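Local atomic coordinates of beta-N-acetylhexosaminidase (Thermotoga neapolitana, PDB entry 5BZA), a protein that probably hydrolyses terminal non-reducing N-acetyl-D-hexosamine residues from N-acetyl-beta-D-hexosaminides, as a member of glycoside hydrolase family 3. Residues D394-V405 and L420-R431. Numbering follows the deposited sequence.
Sequences DVDGELIFDFVV and LPSDRTIYFIIR. With CD (cadmium ion), chain T.
F428 meets F401 and F403 on one face of the parallel strand pair 399-404 and 425-429, joined through helix 411-418 as a beta-alpha-beta unit in the C-terminal domain's mixed sheet. F403 and F428 point the same way in an offset stack, centroids 4.6 Å apart and planes 23° apart, with F403 CE1 over the rim of the F428 ring. The F401 ring lies oblique to that of F428, planes 57° apart; F428 CE1 sits 3.4 Å from F401 CG, over the F401 face, while I426 CD1 reaches F401 CE1. L462 of helix 452-463 packs on F401 and F428, and F459 on F403.

On the other face, D402 has CG anti to its backbone N, which carries the carboxylate to the Y427 ring, and OD2 comes to the ring edge, 3.2 Å from CE1. H417, from the connecting helix, binds both side chains: its ND1 bonds D402 OD2, and its backbone O bonds Y427 OH. V404 CG2 meets the same ring edge at CD1, and L420 CD1 packs against D402 CB.

Backbone hydrogen bonds run in alternation, I400 N to R424 O, I426 N to I400 O and on to V404 N to F428 O, with a weak last one from I430 N to V404 O. E398 binds a cadmium ion through both carboxylate oxygens, together with E346. P421 CB lies over the R424 guanidinium centre. In a salt bridge, R424 grips D396 side-on with two nitrogens, NH2 to OD2 at 2.8 Å, 35° out of the carboxylate plane, and NE to the syn lone pair of OD1 at 2.6 Å.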
ATOM      1  N   ASP B 394       6.895 -35.036  19.305  1.00 42.47           N
ATOM      2  CA  ASP B 394       6.929 -36.056  18.265  1.00 41.35           C
ATOM      3  C   ASP B 394       5.527 -36.142  17.661  1.00 41.02           C
ATOM      4  O   ASP B 394       4.528 -35.841  18.330  1.00 40.64           O
ATOM      5  CB  ASP B 394       7.391 -37.428  18.761  1.00 43.59           C
ATOM      6  CG  ASP B 394       7.769 -38.356  17.592  1.00 50.01           C
ATOM      7  OD1 ASP B 394       8.884 -38.168  17.034  1.00 47.30           O
ATOM      8  OD2 ASP B 394       6.952 -39.227  17.201  1.00 50.07           O
ATOM      9  N   VAL B 395       5.449 -36.477  16.380  1.00 36.23           N
ATOM     10  CA  VAL B 395       4.146 -36.691  15.770  1.00 35.27           C
ATOM     11  C   VAL B 395       4.315 -37.538  14.519  1.00 35.83           C
ATOM     12  O   VAL B 395       5.431 -37.805  14.085  1.00 37.22           O
ATOM     13  CB  VAL B 395       3.449 -35.349  15.443  1.00 36.86           C
ATOM     14  CG1 VAL B 395       4.098 -34.682  14.236  1.00 33.04           C
ATOM     15  CG2 VAL B 395       1.926 -35.551  15.232  1.00 43.11           C
ATOM     16  N   ASP B 396       3.208 -38.008  13.963  1.00 32.35           N
ATOM     17  CA  ASP B 396       3.298 -38.830  12.785  1.00 28.53           C
ATOM     18  C   ASP B 396       2.075 -38.463  11.962  1.00 31.01           C
ATOM     19  O   ASP B 396       1.175 -37.773  12.439  1.00 30.44           O
ATOM     20  CB  ASP B 396       3.313 -40.319  13.103  1.00 31.90           C
ATOM     21  CG  ASP B 396       3.855 -41.144  11.952  1.00 35.96           C
ATOM     22  OD1 ASP B 396       4.300 -40.538  10.946  1.00 36.79           O
ATOM     23  OD2 ASP B 396       3.785 -42.395  12.022  1.00 38.61           O
ATOM     24  N   GLY B 397       2.091 -38.871  10.704  1.00 28.15           N
ATOM     25  CA  GLY B 397       1.045 -38.550   9.763  1.00 22.79           C
ATOM     26  C   GLY B 397       1.519 -39.164   8.470  1.00 25.19           C
ATOM     27  O   GLY B 397       2.602 -39.772   8.396  1.00 22.41           O
ATOM     28  N   GLU B 398       0.709 -39.031   7.437  1.00 22.03           N
ATOM     29  CA  GLU B 398       1.070 -39.619   6.162  1.00 24.04           C
ATOM     30  C   GLU B 398       2.156 -38.775   5.512  1.00 21.81           C
ATOM     31  O   GLU B 398       2.980 -39.270   4.729  1.00 22.48           O
ATOM     32  CB  GLU B 398      -0.156 -39.698   5.276  1.00 21.40           C
ATOM     33  CG  GLU B 398      -1.324 -40.228   6.028  1.00 21.36           C
ATOM     34  CD  GLU B 398      -2.591 -40.111   5.210  1.00 25.63           C
ATOM     35  OE1 GLU B 398      -2.513 -39.648   4.049  1.00 27.13           O
ATOM     36  OE2 GLU B 398      -3.651 -40.470   5.741  1.00 24.59           O
ATOM     37  N   LEU B 399       2.131 -37.482   5.832  1.00 18.24           N
ATOM     38  CA  LEU B 399       3.124 -36.540   5.330  1.00 15.30           C
ATOM     39  C   LEU B 399       3.224 -35.445   6.325  1.00 17.44           C
ATOM     40  O   LEU B 399       2.207 -34.951   6.811  1.00 14.99           O
ATOM     41  CB  LEU B 399       2.753 -35.993   3.956  1.00 17.86           C
ATOM     42  CG  LEU B 399       3.773 -35.198   3.116  1.00 19.07           C
ATOM     43  CD1 LEU B 399       5.089 -35.957   2.902  1.00 17.66           C
ATOM     44  CD2 LEU B 399       3.140 -34.869   1.749  1.00 21.66           C
ATOM     45  N   ILE B 400       4.468 -35.096   6.674  1.00 20.06           N
ATOM     46  CA  ILE B 400       4.675 -34.072   7.670  1.00 16.34           C
ATOM     47  C   ILE B 400       5.508 -32.957   7.072  1.00 17.58           C
ATOM     48  O   ILE B 400       6.543 -33.219   6.454  1.00 15.18           O
ATOM     49  CB  ILE B 400       5.351 -34.625   8.923  1.00 15.49           C
ATOM     50  CG1 ILE B 400       4.569 -35.829   9.449  1.00 18.39           C
ATOM     51  CG2 ILE B 400       5.377 -33.546   9.994  1.00 19.82           C
ATOM     52  CD1 ILE B 400       5.186 -36.520  10.686  1.00 23.29           C
ATOM     53  N   PHE B 401       5.035 -31.719   7.243  1.00 14.58           N
ATOM     54  CA  PHE B 401       5.784 -30.550   6.801  1.00 15.72           C
ATOM     55  C   PHE B 401       6.297 -29.864   8.036  1.00 19.81           C
ATOM     56  O   PHE B 401       5.503 -29.260   8.773  1.00 19.75           O
ATOM     57  CB  PHE B 401       4.930 -29.543   6.008  1.00 16.77           C
ATOM     58  CG  PHE B 401       4.530 -29.996   4.621  1.00 16.88           C
ATOM     59  CD1 PHE B 401       4.996 -31.183   4.089  1.00 15.39           C
ATOM     60  CD2 PHE B 401       3.753 -29.166   3.815  1.00 15.72           C
ATOM     61  CE1 PHE B 401       4.633 -31.587   2.810  1.00 17.73           C
ATOM     62  CE2 PHE B 401       3.393 -29.548   2.506  1.00 16.73           C
ATOM     63  CZ  PHE B 401       3.833 -30.762   2.004  1.00 17.57           C
ATOM     64  N   ASP B 402       7.613 -29.919   8.266  1.00 18.57           N
ATOM     65  CA  ASP B 402       8.180 -29.213   9.410  1.00 18.62           C
ATOM     66  C   ASP B 402       8.722 -27.869   8.904  1.00 17.58           C
ATOM     67  O   ASP B 402       9.651 -27.796   8.085  1.00 16.77           O
ATOM     68  CB  ASP B 402       9.260 -30.073  10.104  1.00 20.14           C
ATOM     69  CG  ASP B 402       9.994 -29.345  11.251  1.00 24.52           C
ATOM     70  OD1 ASP B 402       9.495 -28.305  11.764  1.00 22.95           O
ATOM     71  OD2 ASP B 402      11.059 -29.881  11.699  1.00 23.60           O
ATOM     72  N   PHE B 403       8.112 -26.794   9.385  1.00 20.56           N
ATOM     73  CA  PHE B 403       8.552 -25.464   8.984  1.00 19.40           C
ATOM     74  C   PHE B 403       9.568 -24.990   9.997  1.00 19.75           C
ATOM     75  O   PHE B 403       9.252 -24.459  11.077  1.00 18.96           O
ATOM     76  CB  PHE B 403       7.367 -24.507   8.847  1.00 20.60           C
ATOM     77  CG  PHE B 403       6.510 -24.811   7.655  1.00 19.04           C
ATOM     78  CD1 PHE B 403       6.856 -24.326   6.399  1.00 18.93           C
ATOM     79  CD2 PHE B 403       5.432 -25.665   7.760  1.00 19.37           C
ATOM     80  CE1 PHE B 403       6.097 -24.634   5.286  1.00 18.56           C
ATOM     81  CE2 PHE B 403       4.672 -25.979   6.642  1.00 20.62           C
ATOM     82  CZ  PHE B 403       5.009 -25.461   5.410  1.00 15.42           C
ATOM     83  N   VAL B 404      10.812 -25.229   9.631  1.00 20.45           N
ATOM     84  CA  VAL B 404      11.924 -25.155  10.569  1.00 20.52           C
ATOM     85  C   VAL B 404      12.441 -23.727  10.771  1.00 25.80           C
ATOM     86  O   VAL B 404      12.811 -23.038   9.819  1.00 26.24           O
ATOM     87  CB  VAL B 404      13.064 -26.018  10.097  1.00 21.65           C
ATOM     88  CG1 VAL B 404      14.195 -25.969  11.111  1.00 25.44           C
ATOM     89  CG2 VAL B 404      12.571 -27.460   9.830  1.00 20.02           C
ATOM     90  N   VAL B 405      12.491 -23.325  12.035  1.00 24.79           N
ATOM     91  CA  VAL B 405      13.095 -22.076  12.492  1.00 25.52           C
ATOM     92  C   VAL B 405      14.092 -22.427  13.635  1.00 34.96           C
ATOM     93  O   VAL B 405      13.795 -23.305  14.470  1.00 33.89           O
ATOM     94  CB  VAL B 405      12.014 -21.095  12.953  1.00 28.23           C
ATOM     95  CG1 VAL B 405      12.604 -19.921  13.708  1.00 28.90           C
ATOM     96  CG2 VAL B 405      11.189 -20.618  11.747  1.00 26.20           C
ATOM     97  N   LEU B 420      11.504 -36.652  13.888  1.00 27.73           N
ATOM     98  CA  LEU B 420      10.386 -36.867  12.973  1.00 24.93           C
ATOM     99  C   LEU B 420      10.750 -37.948  11.929  1.00 23.29           C
ATOM    100  O   LEU B 420      11.917 -38.114  11.551  1.00 23.35           O
ATOM    101  CB  LEU B 420       9.988 -35.544  12.291  1.00 23.00           C
ATOM    102  CG  LEU B 420       9.566 -34.431  13.265  1.00 21.90           C
ATOM    103  CD1 LEU B 420       9.373 -33.099  12.547  1.00 18.11           C
ATOM    104  CD2 LEU B 420       8.345 -34.812  14.111  1.00 23.01           C
ATOM    105  N   PRO B 421       9.757 -38.728  11.501  1.00 22.08           N
ATOM    106  CA  PRO B 421       9.994 -39.826  10.558  1.00 22.84           C
ATOM    107  C   PRO B 421      10.593 -39.334   9.253  1.00 21.90           C
ATOM    108  O   PRO B 421       9.933 -38.646   8.459  1.00 24.44           O
ATOM    109  CB  PRO B 421       8.598 -40.419  10.338  1.00 21.27           C
ATOM    110  CG  PRO B 421       7.642 -39.403  10.851  1.00 28.86           C
ATOM    111  CD  PRO B 421       8.347 -38.637  11.921  1.00 26.15           C
ATOM    112  N   SER B 422      11.844 -39.681   9.030  1.00 19.16           N
ATOM    113  CA  SER B 422      12.561 -39.245   7.847  1.00 23.55           C
ATOM    114  C   SER B 422      11.892 -39.647   6.530  1.00 20.54           C
ATOM    115  O   SER B 422      12.082 -39.011   5.495  1.00 21.84           O
ATOM    116  CB  SER B 422      13.983 -39.829   7.895  1.00 24.13           C
ATOM    117  OG  SER B 422      14.554 -39.890   6.596  1.00 27.17           O
ATOM    118  N   ASP B 423      11.103 -40.697   6.562  1.00 22.58           N
ATOM    119  CA  ASP B 423      10.522 -41.202   5.334  1.00 27.11           C
ATOM    120  C   ASP B 423       9.352 -40.319   4.813  1.00 26.64           C
ATOM    121  O   ASP B 423       8.984 -40.341   3.632  1.00 20.60           O
ATOM    122  CB  ASP B 423      10.062 -42.628   5.560  1.00 25.92           C
ATOM    123  CG  ASP B 423      10.422 -43.525   4.406  1.00 40.98           C
ATOM    124  OD1 ASP B 423      11.525 -43.334   3.847  1.00 45.75           O
ATOM    125  OD2 ASP B 423       9.610 -44.413   4.049  1.00 50.14           O
ATOM    126  N   ARG B 424       8.777 -39.517   5.694  1.00 24.16           N
ATOM    127  CA  ARG B 424       7.559 -38.845   5.309  1.00 21.17           C
ATOM    128  C   ARG B 424       7.519 -37.438   5.925  1.00 21.99           C
ATOM    129  O   ARG B 424       6.439 -36.853   6.162  1.00 23.91           O
ATOM    130  CB  ARG B 424       6.363 -39.707   5.703  1.00 20.38           C
ATOM    131  CG  ARG B 424       6.389 -40.194   7.133  1.00 26.66           C
ATOM    132  CD  ARG B 424       5.310 -41.238   7.409  1.00 29.11           C
ATOM    133  NE  ARG B 424       5.354 -41.665   8.806  1.00 31.55           N
ATOM    134  CZ  ARG B 424       6.118 -42.647   9.273  1.00 32.33           C
ATOM    135  NH1 ARG B 424       6.885 -43.337   8.435  1.00 30.95           N
ATOM    136  NH2 ARG B 424       6.096 -42.936  10.572  1.00 35.04           N
ATOM    137  N   THR B 425       8.709 -36.878   6.153  1.00 19.22           N
ATOM    138  CA  THR B 425       8.784 -35.518   6.674  1.00 17.76           C
ATOM    139  C   THR B 425       9.542 -34.686   5.665  1.00 20.78           C
ATOM    140  O   THR B 425      10.536 -35.134   5.099  1.00 21.54           O
ATOM    141  CB  THR B 425       9.465 -35.423   8.035  1.00 18.79           C
ATOM    142  OG1 THR B 425       8.707 -36.167   8.985  1.00 19.13           O
ATOM    143  CG2 THR B 425       9.548 -33.963   8.495  1.00 15.79           C
ATOM    144  N   ILE B 426       9.021 -33.493   5.389  1.00 23.38           N
ATOM    145  CA  ILE B 426       9.710 -32.536   4.538  1.00 20.35           C
ATOM    146  C   ILE B 426      10.046 -31.349   5.401  1.00 19.97           C
ATOM    147  O   ILE B 426       9.167 -30.803   6.098  1.00 15.86           O
ATOM    148  CB  ILE B 426       8.861 -32.116   3.331  1.00 17.60           C
ATOM    149  CG1 ILE B 426       8.411 -33.362   2.563  1.00 18.28           C
ATOM    150  CG2 ILE B 426       9.667 -31.225   2.396  1.00 19.53           C
ATOM    151  CD1 ILE B 426       7.681 -33.058   1.273  1.00 18.54           C
ATOM    152  N   TYR B 427      11.330 -30.979   5.366  1.00 18.25           N
ATOM    153  CA  TYR B 427      11.836 -29.878   6.157  1.00 15.61           C
ATOM    154  C   TYR B 427      11.857 -28.630   5.307  1.00 18.29           C
ATOM    155  O   TYR B 427      12.534 -28.575   4.262  1.00 17.67           O
ATOM    156  CB  TYR B 427      13.243 -30.178   6.706  1.00 18.77           C
ATOM    157  CG  TYR B 427      13.203 -31.287   7.712  1.00 18.07           C
ATOM    158  CD1 TYR B 427      12.872 -31.017   9.035  1.00 19.27           C
ATOM    159  CD2 TYR B 427      13.463 -32.607   7.343  1.00 19.54           C
ATOM    160  CE1 TYR B 427      12.782 -32.012   9.960  1.00 19.21           C
ATOM    161  CE2 TYR B 427      13.390 -33.641   8.285  1.00 18.00           C
ATOM    162  CZ  TYR B 427      13.050 -33.329   9.585  1.00 20.57           C
ATOM    163  OH  TYR B 427      12.978 -34.319  10.539  1.00 19.46           O
ATOM    164  N   PHE B 428      11.112 -27.628   5.759  1.00 14.30           N
ATOM    165  CA  PHE B 428      11.125 -26.344   5.090  1.00 17.35           C
ATOM    166  C   PHE B 428      11.994 -25.422   5.914  1.00 16.81           C
ATOM    167  O   PHE B 428      11.580 -24.967   6.987  1.00 19.12           O
ATOM    168  CB  PHE B 428       9.693 -25.768   4.923  1.00 15.68           C
ATOM    169  CG  PHE B 428       8.813 -26.556   3.974  1.00 17.75           C
ATOM    170  CD1 PHE B 428       8.218 -27.747   4.377  1.00 19.96           C
ATOM    171  CD2 PHE B 428       8.550 -26.082   2.684  1.00 17.76           C
ATOM    172  CE1 PHE B 428       7.387 -28.476   3.499  1.00 18.39           C
ATOM    173  CE2 PHE B 428       7.720 -26.809   1.797  1.00 13.97           C
ATOM    174  CZ  PHE B 428       7.149 -28.004   2.206  1.00 17.12           C
ATOM    175  N   ILE B 429      13.200 -25.141   5.433  1.00 16.06           N
ATOM    176  CA  ILE B 429      14.067 -24.251   6.189  1.00 19.80           C
ATOM    177  C   ILE B 429      13.840 -22.829   5.738  1.00 17.33           C
ATOM    178  O   ILE B 429      14.262 -22.433   4.658  1.00 16.30           O
ATOM    179  CB  ILE B 429      15.580 -24.641   6.103  1.00 21.80           C
ATOM    180  CG1 ILE B 429      15.851 -25.832   7.039  1.00 22.27           C
ATOM    181  CG2 ILE B 429      16.421 -23.527   6.711  1.00 23.50           C
ATOM    182  CD1 ILE B 429      15.873 -27.195   6.399  1.00 22.59           C
ATOM    183  N   ILE B 430      13.126 -22.082   6.568  1.00 18.24           N
ATOM    184  CA  ILE B 430      12.557 -20.825   6.116  1.00 20.35           C
ATOM    185  C   ILE B 430      13.206 -19.553   6.650  1.00 20.34           C
ATOM    186  O   ILE B 430      12.878 -18.470   6.193  1.00 20.69           O
ATOM    187  CB  ILE B 430      11.039 -20.779   6.415  1.00 17.64           C
ATOM    188  CG1 ILE B 430      10.757 -20.801   7.915  1.00 17.61           C
ATOM    189  CG2 ILE B 430      10.337 -21.907   5.681  1.00 12.69           C
ATOM    190  CD1 ILE B 430       9.264 -20.604   8.221  1.00 16.90           C
ATOM    191  N   ARG B 431      14.070 -19.673   7.656  1.00 22.11           N
ATOM    192  CA  ARG B 431      14.849 -18.525   8.120  1.00 24.96           C
ATOM    193  C   ARG B 431      16.318 -18.744   7.833  1.00 30.29           C
ATOM    194  O   ARG B 431      16.791 -18.476   6.732  1.00 31.97           O
ATOM    195  CB  ARG B 431      14.654 -18.263   9.600  1.00 23.72           C
ATOM    196  CG  ARG B 431      13.363 -17.642   9.890  1.00 25.34           C
ATOM    197  CD  ARG B 431      13.505 -16.732  11.041  1.00 26.79           C
ATOM    198  NE  ARG B 431      14.533 -15.755  10.702  1.00 30.38           N
ATOM    199  CZ  ARG B 431      14.669 -14.580  11.303  1.00 35.27           C
ATOM    200  NH1 ARG B 431      13.806 -14.215  12.251  1.00 39.83           N
ATOM    201  NH2 ARG B 431      15.654 -13.762  10.947  1.00 37.43           N
TER
HETATM  202 CD    CD T 508      -5.132 -40.203   3.461  1.00 26.81          CD
HETATM  203  O   HOH W   1      -4.080 -41.320   1.560  1.00 12.84           O